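Local coordinates for L-talarate/galactarate dehydratase (Salmonella typhimurium, PDB 2PP1), which dehydrates both L-talarate and galactarate to 5-keto-4-deoxy-D-glucarate with the help of magnesium, and also epimerises L-talarate to galactarate, at residues T276-T281 and A302-G307. Residues are numbered along the deposited sequence; the frame is centred on the assembly and turned at random.
Sequences TGEMLT and APRVGG. With MG (magnesium ion), chain G; LLH ((2R,3S,4R)-2,3,4-trihydroxy-5-(hydroxyamino)-5-oxopentanoic acid), chain H.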
loop_
_atom_site.group_PDB
_atom_site.type_symbol
_atom_site.label_atom_id
_atom_site.label_comp_id
_atom_site.label_asym_id
_atom_site.label_seq_id
_atom_site.Cartn_x
_atom_site.Cartn_y
_atom_site.Cartn_z
ATOM N N THR A 276 -22.106 -4.010 0.241
ATOM C CA THR A 276 -22.370 -2.941 1.210
ATOM C C THR A 276 -21.103 -2.175 1.584
ATOM O O THR A 276 -19.995 -2.583 1.219
ATOM C CB THR A 276 -22.986 -3.499 2.514
ATOM O OG1 THR A 276 -23.517 -2.420 3.285
ATOM C CG2 THR A 276 -21.926 -4.192 3.355
ATOM N N GLY A 277 -21.271 -1.063 2.298
ATOM C CA GLY A 277 -20.118 -0.292 2.738
ATOM C C GLY A 277 -20.017 1.179 2.345
ATOM O O GLY A 277 -19.235 1.941 2.931
ATOM N N GLU A 278 -20.800 1.597 1.363
ATOM C CA GLU A 278 -20.728 2.989 0.915
ATOM C C GLU A 278 -20.893 4.029 2.030
ATOM O O GLU A 278 -20.311 5.110 1.963
ATOM C CB GLU A 278 -21.796 3.261 -0.128
ATOM C CG GLU A 278 -23.146 3.477 0.497
ATOM C CD GLU A 278 -24.123 4.005 -0.492
ATOM O OE1 GLU A 278 -24.401 3.280 -1.464
ATOM O OE2 GLU A 278 -24.598 5.140 -0.311
ATOM N N MET A 279 -21.691 3.706 3.046
ATOM C CA MET A 279 -21.937 4.654 4.132
ATOM C C MET A 279 -20.850 4.701 5.202
ATOM O O MET A 279 -20.831 5.616 6.023
ATOM C CB MET A 279 -23.282 4.351 4.804
ATOM C CG MET A 279 -24.479 4.336 3.865
ATOM S SD MET A 279 -24.719 5.891 2.983
ATOM C CE MET A 279 -24.937 7.046 4.361
ATOM N N LEU A 280 -19.946 3.725 5.198
ATOM C CA LEU A 280 -18.889 3.687 6.203
ATOM C C LEU A 280 -17.920 4.847 6.027
ATOM O O LEU A 280 -17.632 5.269 4.905
ATOM C CB LEU A 280 -18.170 2.337 6.151
ATOM C CG LEU A 280 -19.138 1.139 6.271
ATOM C CD1 LEU A 280 -18.357 -0.177 6.300
ATOM C CD2 LEU A 280 -19.983 1.277 7.524
ATOM N N THR A 281 -17.410 5.365 7.140
ATOM C CA THR A 281 -16.521 6.516 7.085
ATOM C C THR A 281 -15.118 6.337 7.656
ATOM O O THR A 281 -14.584 7.250 8.283
ATOM C CB THR A 281 -17.186 7.729 7.782
ATOM O OG1 THR A 281 -17.296 7.474 9.189
ATOM C CG2 THR A 281 -18.581 7.946 7.236
ATOM N N ALA A 302 -13.812 6.572 -1.299
ATOM C CA ALA A 302 -12.620 7.320 -0.903
ATOM C C ALA A 302 -12.948 8.619 -0.156
ATOM O O ALA A 302 -12.405 8.881 0.924
ATOM C CB ALA A 302 -11.743 7.602 -2.125
ATOM N N PRO A 303 -13.821 9.458 -0.724
ATOM C CA PRO A 303 -14.154 10.706 -0.025
ATOM C C PRO A 303 -14.704 10.442 1.372
ATOM O O PRO A 303 -14.290 11.078 2.339
ATOM C CB PRO A 303 -15.188 11.347 -0.942
ATOM C CG PRO A 303 -14.681 10.923 -2.324
ATOM C CD PRO A 303 -14.366 9.454 -2.093
ATOM N N ARG A 304 -15.618 9.479 1.473
ATOM C CA ARG A 304 -16.239 9.140 2.750
ATOM C C ARG A 304 -15.328 8.555 3.812
ATOM O O ARG A 304 -15.499 8.861 4.994
ATOM C CB ARG A 304 -17.411 8.170 2.536
ATOM C CG ARG A 304 -18.640 8.787 1.873
ATOM C CD ARG A 304 -19.855 8.611 2.743
ATOM N NE ARG A 304 -21.053 9.259 2.214
ATOM C CZ ARG A 304 -21.939 8.672 1.419
ATOM N NH1 ARG A 304 -21.764 7.412 1.043
ATOM N NH2 ARG A 304 -23.021 9.334 1.031
ATOM N N VAL A 305 -14.357 7.731 3.409
ATOM C CA VAL A 305 -13.471 7.084 4.379
ATOM C C VAL A 305 -12.214 7.861 4.760
ATOM O O VAL A 305 -11.403 7.392 5.566
ATOM C CB VAL A 305 -13.040 5.660 3.896
ATOM C CG1 VAL A 305 -14.262 4.804 3.659
ATOM C CG2 VAL A 305 -12.209 5.759 2.616
ATOM N N GLY A 306 -12.035 9.042 4.185
ATOM C CA GLY A 306 -10.860 9.826 4.525
ATOM C C GLY A 306 -9.847 9.984 3.405
ATOM O O GLY A 306 -8.736 10.466 3.644
ATOM N N GLY A 307 -10.212 9.581 2.190
ATOM C CA GLY A 307 -9.301 9.723 1.066
ATOM C C GLY A 307 -8.723 8.455 0.444
ATOM O O GLY A 307 -9.120 7.333 0.754
HETATM MG MG MG G . -25.720 2.384 -2.999
HETATM O O5A LLH H . -30.156 9.755 -3.194
HETATM C C5 LLH H . -29.154 9.456 -2.500
HETATM O O5B LLH H . -29.114 9.479 -1.239
HETATM C C4 LLH H . -27.872 9.026 -3.226
HETATM O O4 LLH H . -27.951 9.328 -4.618
HETATM C C3 LLH H . -27.642 7.529 -2.995
HETATM O O3 LLH H . -28.794 6.780 -3.427
HETATM C C2 LLH H . -26.399 6.990 -3.749
HETATM O O2 LLH H . -25.276 7.606 -3.109
HETATM C C1 LLH H . -26.231 5.456 -3.727
HETATM O O1 LLH H . -26.498 4.788 -2.739
HETATM N N LLH H . -25.792 4.896 -4.875
HETATM O ON LLH H . -25.205 3.639 -4.925
HETATM O O HOH W 1 -25.015 7.727 -0.337
HETATM O O HOH W 2 -26.428 1.684 -1.208
#
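At the C-terminal mouth of the enolase-superfamily barrel, metal ligand Glu278 meets Arg304, which lies on the short, weakly bonded helix 302-305 that follows strand 297-298. Glu278 is the second residue of the type I turn that runs from Gly277 to Leu280 just past strand 274-276. Glu278 OE1 binds the magnesium at 2.2 Å, in a site completed by Asp226, Glu252, a water and the hydroxamate atoms O1 and ON of the bound ligand. OE2 faces the arginine, but Glu278 OE2 to Arg304 NH1 is a long salt bridge at 3.9 Å. The firmer grip is on the backbone: Arg304 NH1 donates to Glu278 O at 2.9 Å, coming in above the carbonyl plane, with a bent N-H...O angle of 144°. A bend at chi2 of Arg304 (-123°) helps turn its guanidinium toward this carbonyl, while Met279 runs alongside and lays its CE over one guanidinium face. Farther along, Leu280 O touches Val305 CG1 at 3.6 Å, and Thr281 CA makes a CA-H...O contact with Arg304 O. The second amino group reaches the ligand indirectly: a water in the guanidinium plane accepts from Arg304 NH2 at 2.9 Å, donates to Glu278 OE2 at 2.6 Å and hydrogen-bonds to the ligand hydroxyl O2.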